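Local coordinates for protein glucanase (Klebsiella pneumoniae, PDB 5GY3) that probably cuts internal beta-1,4-glucosidic bonds in cellulose, lichenin and cereal beta-glucans, as a family 8 glycoside hydrolase, at residues Ala111-Thr116 and Ala162-Leu167; Ile92-Leu97 and Ile154-Arg159; Ser118-Thr123 and Thr168-Leu173. One frame throughout, in Å; residues are numbered along the deposited sequence.

Contact 1. Residues Ala111-Thr116 and Ala162-Leu167; sequences ASDAIT and AERTHL
Asp-113 and Arg-164 meet edge to edge, with the carboxylate and the guanidinium group nearly coplanar, their planes 15° apart. The arginine grips side-on, with NE and NH2 rather than with its two terminal nitrogens. Arg-164 NE donates to Asp-113 OD1 at 2.9 Å, with an N-H...O angle of 167°. Arg-164 NH2 donates to Asp-113 OD2 at 2.6 Å, again close to straight. Both oxygens accept through their syn lone pairs. Both oxygens also lie within a few degrees of the guanidinium plane. Two nearly parallel bonds of this kind form a bidentate salt bridge and restrict rotation of the carboxylate. The arginine chain bends at chi2 (82°), and this turns the guanidinium group toward helix 106-123.

The contact joins that helix to the region where helix 155-164 gives way to helix 167-183. These are neighbouring helices of the alpha-helical barrel of family 8, an (alpha/alpha)6 fold. The contact lies on the outer part of the chain, away from the predicted nucleophile Asp-87. Arg-164 also packs on Leu-97 of helix 86-103, so its chain touches a third helix.

Beside the bridge a methyl meets two oxygens: Thr-165 CG2 lies 3.8 Å from Thr-116 OG1 and 4.0 Å from Asp-113 OD1. Thr-165 holds CG2 between its backbone N and carbonyl carbon, while OG1 is anti to the N. The hydroxyl serves its own segment instead: Thr-165 OG1 and His-166 ND1 are hydrogen-bonded at 2.7 Å. His-166 is the N-cap residue of helix 167-183, and its side chain packs on Leu-120.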
# COMPACT_ATOMS: atom_id res chain seq x y z
N ALA A 111 8.36 13.85 12.75
CA ALA A 111 6.97 13.66 12.32
C ALA A 111 6.66 12.18 12.10
O ALA A 111 5.60 11.69 12.52
CB ALA A 111 6.70 14.45 11.04
N SER A 112 7.57 11.46 11.45
CA SER A 112 7.38 10.03 11.23
C SER A 112 7.19 9.30 12.55
O SER A 112 6.28 8.46 12.68
CB SER A 112 8.58 9.47 10.46
OG SER A 112 8.43 8.07 10.26
N ASP A 113 8.04 9.60 13.54
CA ASP A 113 8.01 8.89 14.81
C ASP A 113 6.64 8.98 15.49
O ASP A 113 6.20 8.02 16.13
CB ASP A 113 9.07 9.45 15.76
CG ASP A 113 10.49 9.20 15.29
OD1 ASP A 113 10.69 8.26 14.50
OD2 ASP A 113 11.40 9.95 15.73
N ALA A 114 5.98 10.14 15.39
CA ALA A 114 4.67 10.28 16.01
C ALA A 114 3.65 9.36 15.35
O ALA A 114 2.83 8.73 16.04
CB ALA A 114 4.21 11.75 15.94
N ILE A 115 3.70 9.27 14.02
CA ILE A 115 2.76 8.44 13.27
C ILE A 115 3.02 6.96 13.53
O ILE A 115 2.07 6.19 13.73
CB ILE A 115 2.83 8.77 11.77
CG1 ILE A 115 2.50 10.26 11.55
CG2 ILE A 115 1.89 7.85 10.95
CD1 ILE A 115 2.94 10.80 10.19
N THR A 116 4.29 6.54 13.53
CA THR A 116 4.55 5.12 13.78
C THR A 116 4.17 4.73 15.20
O THR A 116 3.66 3.63 15.43
CB THR A 116 6.01 4.75 13.48
OG1 THR A 116 6.91 5.53 14.28
CG2 THR A 116 6.32 4.96 12.02
N ALA A 162 11.50 -0.19 11.97
CA ALA A 162 12.26 -0.90 12.99
C ALA A 162 13.69 -0.39 13.12
O ALA A 162 14.25 -0.39 14.22
CB ALA A 162 12.27 -2.40 12.68
N GLU A 163 14.30 0.04 12.01
CA GLU A 163 15.65 0.57 12.08
C GLU A 163 15.73 1.89 12.83
O GLU A 163 16.83 2.29 13.25
CB GLU A 163 16.21 0.77 10.68
CG GLU A 163 16.18 -0.47 9.82
CD GLU A 163 16.78 -0.21 8.45
OE1 GLU A 163 16.16 0.54 7.65
OE2 GLU A 163 17.87 -0.73 8.17
N ARG A 164 14.60 2.59 12.98
CA ARG A 164 14.48 3.92 13.56
C ARG A 164 13.97 3.89 14.99
O ARG A 164 14.51 4.58 15.86
CB ARG A 164 13.53 4.75 12.67
CG ARG A 164 12.96 6.05 13.27
CD ARG A 164 13.95 7.20 13.17
NE ARG A 164 13.51 8.37 13.90
CZ ARG A 164 14.30 9.42 14.16
NH1 ARG A 164 15.55 9.41 13.74
NH2 ARG A 164 13.83 10.46 14.84
N THR A 165 12.95 3.08 15.27
CA THR A 165 12.27 3.19 16.56
C THR A 165 11.44 1.94 16.81
O THR A 165 11.03 1.25 15.86
CB THR A 165 11.38 4.45 16.60
OG1 THR A 165 10.82 4.62 17.91
CG2 THR A 165 10.25 4.39 15.55
N HIS A 166 11.20 1.65 18.09
CA HIS A 166 10.38 0.51 18.51
C HIS A 166 10.77 -0.75 17.74
O HIS A 166 9.93 -1.45 17.19
CB HIS A 166 8.88 0.80 18.33
CG HIS A 166 8.36 1.95 19.14
ND1 HIS A 166 8.68 3.26 18.87
CD2 HIS A 166 7.51 1.98 20.19
CE1 HIS A 166 8.07 4.05 19.73
NE2 HIS A 166 7.35 3.30 20.55
N LEU A 167 12.08 -1.01 17.69
CA LEU A 167 12.58 -2.09 16.84
C LEU A 167 11.88 -3.41 17.12
O LEU A 167 11.44 -4.11 16.19
CB LEU A 167 14.10 -2.23 17.03
CG LEU A 167 14.79 -3.36 16.26
CD1 LEU A 167 16.21 -2.93 15.92
CD2 LEU A 167 14.83 -4.65 17.06

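Contact 2. Residues Ile92-Leu97 and Ile154-Arg159; sequences IAWALL and IFPAWR
Trp-94 NE1 donates to a water at 3.0 Å, and the same water accepts a weak bond from Arg-159 NH2 at 3.4 Å. The water lies in the guanidinium plane and bridges the two segments. This polar link belongs to a buried helix-helix contact in the (alpha/alpha)6 barrel of family 8, between helix 86-103 and the first turn of helix 155-164. Arg-159 NH2 also makes a weak bond to Pro-156 O, and NH1 of the same group forms a salt bridge with Glu-163.

The rest is apolar. The indole of Trp-94 lies with one face against the backbone of the second helix. It is carried there by a side chain with CG anti to the backbone N (chi1 -172°). Ala-157 CA sits over the five-membered ring in a CH-pi contact, 3.6 Å from its centroid and 9° off the normal. Its methyl touches the ring fusion, with Ala-157 CB 3.5 Å from Trp-94 CD2. Ile-154 is the N-cap residue, and its CG2 lies 4.2 Å from Trp-94 CZ3. Its side chain is about 4 Å from that of the predicted nucleophile Asp-87. At the far end of the indole, Pro-156 CG reaches Trp-94 CH2 at 3.5 Å.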
# COMPACT_ATOMS: atom_id res chain seq x y z
N ILE A 92 2.68 7.43 4.48
CA ILE A 92 3.04 8.79 4.86
C ILE A 92 4.21 8.78 5.84
O ILE A 92 5.18 9.53 5.68
CB ILE A 92 1.81 9.52 5.45
CG1 ILE A 92 0.76 9.78 4.35
CG2 ILE A 92 2.23 10.82 6.14
CD1 ILE A 92 -0.68 10.08 4.88
N ALA A 93 4.12 7.95 6.88
CA ALA A 93 5.20 7.90 7.87
C ALA A 93 6.49 7.41 7.24
O ALA A 93 7.59 7.85 7.62
CB ALA A 93 4.81 7.01 9.05
N TRP A 94 6.39 6.46 6.32
CA TRP A 94 7.56 5.92 5.64
C TRP A 94 8.20 6.98 4.75
O TRP A 94 9.42 7.15 4.75
CB TRP A 94 7.15 4.70 4.82
CG TRP A 94 8.26 3.92 4.22
CD1 TRP A 94 9.57 3.87 4.63
CD2 TRP A 94 8.16 3.05 3.09
NE1 TRP A 94 10.28 3.02 3.82
CE2 TRP A 94 9.43 2.50 2.87
CE3 TRP A 94 7.10 2.68 2.25
CZ2 TRP A 94 9.69 1.62 1.82
CZ3 TRP A 94 7.36 1.78 1.22
CH2 TRP A 94 8.64 1.25 1.03
N ALA A 95 7.37 7.71 3.99
CA ALA A 95 7.90 8.79 3.16
C ALA A 95 8.63 9.84 4.00
O ALA A 95 9.68 10.35 3.58
CB ALA A 95 6.76 9.42 2.36
N LEU A 96 8.08 10.18 5.17
CA LEU A 96 8.72 11.15 6.05
C LEU A 96 10.07 10.65 6.54
O LEU A 96 11.05 11.42 6.59
CB LEU A 96 7.81 11.47 7.24
CG LEU A 96 6.65 12.40 6.86
CD1 LEU A 96 5.50 12.32 7.85
CD2 LEU A 96 7.17 13.84 6.71
N LEU A 97 10.15 9.38 6.93
CA LEU A 97 11.44 8.81 7.31
C LEU A 97 12.45 8.92 6.18
O LEU A 97 13.60 9.33 6.38
CB LEU A 97 11.23 7.35 7.73
CG LEU A 97 12.18 6.76 8.75
CD1 LEU A 97 12.19 7.68 9.97
CD2 LEU A 97 11.68 5.37 9.12
N ILE A 154 2.78 -3.57 4.82
CA ILE A 154 3.78 -2.90 3.95
C ILE A 154 5.15 -3.24 4.52
O ILE A 154 5.80 -2.46 5.22
CB ILE A 154 3.52 -1.40 3.83
CG1 ILE A 154 2.07 -1.18 3.38
CG2 ILE A 154 4.48 -0.80 2.79
CD1 ILE A 154 1.68 0.27 3.17
N PHE A 155 5.62 -4.44 4.18
CA PHE A 155 6.86 -4.97 4.75
C PHE A 155 8.06 -4.04 4.62
O PHE A 155 8.80 -3.91 5.61
CB PHE A 155 7.16 -6.34 4.11
CG PHE A 155 6.05 -7.33 4.28
CD1 PHE A 155 5.75 -7.84 5.53
CD2 PHE A 155 5.30 -7.73 3.19
CE1 PHE A 155 4.71 -8.77 5.70
CE2 PHE A 155 4.25 -8.65 3.34
CZ PHE A 155 3.97 -9.17 4.60
N PRO A 156 8.33 -3.38 3.49
CA PRO A 156 9.53 -2.53 3.45
C PRO A 156 9.43 -1.31 4.35
O PRO A 156 10.45 -0.84 4.88
CB PRO A 156 9.65 -2.16 1.96
CG PRO A 156 8.24 -2.25 1.45
CD PRO A 156 7.65 -3.43 2.18
N ALA A 157 8.22 -0.77 4.53
CA ALA A 157 8.03 0.31 5.48
C ALA A 157 8.28 -0.16 6.91
O ALA A 157 8.95 0.52 7.69
CB ALA A 157 6.63 0.89 5.35
N TRP A 158 7.74 -1.33 7.27
CA TRP A 158 7.91 -1.84 8.63
C TRP A 158 9.38 -2.06 8.95
O TRP A 158 9.83 -1.80 10.08
CB TRP A 158 7.13 -3.14 8.81
CG TRP A 158 5.64 -2.97 8.69
CD1 TRP A 158 4.96 -1.80 8.48
CD2 TRP A 158 4.66 -4.00 8.77
NE1 TRP A 158 3.61 -2.05 8.44
CE2 TRP A 158 3.40 -3.40 8.60
CE3 TRP A 158 4.73 -5.39 8.97
CZ2 TRP A 158 2.21 -4.13 8.64
CZ3 TRP A 158 3.55 -6.12 9.00
CH2 TRP A 158 2.30 -5.49 8.84
N ARG A 159 10.16 -2.55 7.98
CA ARG A 159 11.58 -2.75 8.22
C ARG A 159 12.27 -1.40 8.45
O ARG A 159 13.09 -1.27 9.37
CB ARG A 159 12.22 -3.50 7.04
CG ARG A 159 13.72 -3.74 7.17
CD ARG A 159 14.45 -3.52 5.86
NE ARG A 159 13.77 -2.48 5.05
CZ ARG A 159 14.19 -1.23 4.90
NH1 ARG A 159 15.30 -0.87 5.51
NH2 ARG A 159 13.52 -0.40 4.15
O HOH W 1 13.27 2.93 3.59

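Contact 3. Residues Ser118-Thr123 and Thr168-Leu173; sequences SLLKYT and TAWRTL
Leu-120 lies over one face of the Trp-170 indole, and this CH-pi contact leads the apolar interactions here. Leu-120 CD2 stands 3.7 Å from the centroid of the six-membered ring, 12° off its normal. The other branch reaches the pyrrole side, with Leu-120 CD1 3.6 Å from Trp-170 NE1. Both methyls lie over the same face, CD2 above the six-membered ring and CD1 near NE1. With CG anti to its carbonyl carbon, Leu-120 extends toward the second helix.

Two looser apolar touches accompany it. Leu-120 CD1 meets the methyl of Ala-169, CB, at 4.0 Å. Leu-119 approaches the indole at its edge, near the ring plane, with CB 4.1 Å from Trp-170 CH2.

The segments belong to helices 106-123 and 167-183 of the family 8 (alpha/alpha)6 barrel. Their short axes cross at 61° and pass 11.5 Å apart, and the side chains of Leu-120 and Trp-170 span the gap. Trp-170 also packs edge-to-face on Phe-161 and meets the ring of Trp-158, which ties it into helix 155-164.

Within segment 118-123, Leu-119 O accepts twice from Thr-123, through the backbone N at 3.0 Å and through Thr-123 OG1 at 2.7 Å. The two donors come from opposite faces of the carbonyl plane, and the hydroxyl is tilted 28° from that plane.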
# COMPACT_ATOMS: atom_id res chain seq x y z
N SER A 118 1.72 6.11 16.82
CA SER A 118 0.26 6.04 16.73
C SER A 118 -0.20 4.75 16.06
O SER A 118 -1.22 4.16 16.45
CB SER A 118 -0.28 7.25 15.96
OG SER A 118 -0.24 8.42 16.74
N LEU A 119 0.51 4.31 15.02
CA LEU A 119 0.13 3.06 14.38
C LEU A 119 0.21 1.89 15.36
O LEU A 119 -0.70 1.06 15.41
CB LEU A 119 1.01 2.81 13.16
CG LEU A 119 0.63 3.64 11.93
CD1 LEU A 119 1.76 3.56 10.92
CD2 LEU A 119 -0.67 3.10 11.32
N LEU A 120 1.30 1.79 16.13
CA LEU A 120 1.39 0.70 17.09
C LEU A 120 0.32 0.81 18.16
O LEU A 120 -0.29 -0.20 18.56
CB LEU A 120 2.78 0.66 17.73
CG LEU A 120 3.93 0.35 16.78
CD1 LEU A 120 5.27 0.42 17.53
CD2 LEU A 120 3.75 -1.00 16.09
N LYS A 121 0.06 2.03 18.65
CA LYS A 121 -0.86 2.17 19.77
C LYS A 121 -2.30 1.89 19.37
O LYS A 121 -3.04 1.22 20.10
CB LYS A 121 -0.74 3.57 20.36
CG LYS A 121 -1.71 3.83 21.49
CD LYS A 121 -1.45 5.16 22.15
CE LYS A 121 -2.44 5.38 23.29
NZ LYS A 121 -2.26 6.71 23.90
N TYR A 122 -2.73 2.37 18.20
CA TYR A 122 -4.14 2.36 17.83
C TYR A 122 -4.54 1.35 16.77
O TYR A 122 -5.74 1.05 16.66
CB TYR A 122 -4.57 3.74 17.34
CG TYR A 122 -4.47 4.80 18.40
CD1 TYR A 122 -5.45 4.92 19.38
CD2 TYR A 122 -3.39 5.68 18.43
CE1 TYR A 122 -5.35 5.89 20.36
CE2 TYR A 122 -3.29 6.65 19.40
CZ TYR A 122 -4.27 6.75 20.36
OH TYR A 122 -4.16 7.73 21.32
N THR A 123 -3.62 0.85 15.95
CA THR A 123 -4.01 -0.08 14.89
C THR A 123 -3.49 -1.49 15.06
O THR A 123 -3.96 -2.40 14.36
CB THR A 123 -3.58 0.43 13.50
OG1 THR A 123 -2.18 0.17 13.28
CG2 THR A 123 -3.86 1.93 13.34
N THR A 168 11.79 -3.80 18.39
CA THR A 168 11.22 -5.11 18.71
C THR A 168 9.77 -5.22 18.25
O THR A 168 9.37 -6.24 17.67
CB THR A 168 11.34 -5.38 20.20
OG1 THR A 168 12.70 -5.18 20.61
CG2 THR A 168 10.91 -6.82 20.50
N ALA A 169 8.96 -4.18 18.51
CA ALA A 169 7.54 -4.27 18.14
C ALA A 169 7.35 -4.33 16.63
O ALA A 169 6.50 -5.07 16.12
CB ALA A 169 6.77 -3.08 18.73
N TRP A 170 8.13 -3.53 15.88
CA TRP A 170 7.98 -3.55 14.43
C TRP A 170 8.51 -4.85 13.84
O TRP A 170 7.95 -5.38 12.87
CB TRP A 170 8.68 -2.34 13.79
CG TRP A 170 7.88 -1.08 13.93
CD1 TRP A 170 8.20 0.02 14.71
CD2 TRP A 170 6.62 -0.79 13.32
NE1 TRP A 170 7.20 0.97 14.60
CE2 TRP A 170 6.23 0.50 13.76
CE3 TRP A 170 5.79 -1.49 12.45
CZ2 TRP A 170 5.04 1.10 13.34
CZ3 TRP A 170 4.60 -0.88 12.02
CH2 TRP A 170 4.24 0.39 12.48
N ARG A 171 9.59 -5.37 14.41
CA ARG A 171 10.12 -6.65 13.95
C ARG A 171 9.13 -7.78 14.21
O ARG A 171 8.94 -8.66 13.36
CB ARG A 171 11.47 -6.94 14.61
CG ARG A 171 12.62 -6.20 13.98
CD ARG A 171 13.93 -6.92 14.26
NE ARG A 171 15.07 -6.20 13.72
CZ ARG A 171 16.33 -6.51 13.99
NH1 ARG A 171 16.61 -7.53 14.80
NH2 ARG A 171 17.31 -5.80 13.47
N THR A 172 8.49 -7.77 15.38
CA THR A 172 7.48 -8.78 15.67
C THR A 172 6.30 -8.66 14.70
O THR A 172 5.78 -9.67 14.22
CB THR A 172 7.01 -8.64 17.11
OG1 THR A 172 8.06 -9.07 17.99
CG2 THR A 172 5.74 -9.48 17.37
N LEU A 173 5.86 -7.43 14.42
CA LEU A 173 4.76 -7.25 13.47
C LEU A 173 5.15 -7.79 12.10
O LEU A 173 4.34 -8.47 11.44
CB LEU A 173 4.38 -5.77 13.38
CG LEU A 173 3.03 -5.49 12.69
CD1 LEU A 173 1.85 -5.91 13.59
CD2 LEU A 173 2.90 -4.04 12.24

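From the N terminus the chain runs through 92-97 on helix 86-103, then through 111-116 and 118-123 on helix 106-123. A stretch rich in beta strands follows. The chain returns at 154-159 and passes 162-167 into helix 167-183, which carries 168-173. Contact 2 closes a loop of 56 residues, contact 1 one of 45 and contact 3 one of 44. Every pair of loops crosses; none nests. Contacts 1 and 2 share helix 155-164, and contacts 1 and 3 share helix 106-123. Together they tie two consecutive helices to two later ones. Ser-112 OG to Ala-93 O links contacts 1 and 2, while Trp-158 against Trp-170 links contacts 2 and 3.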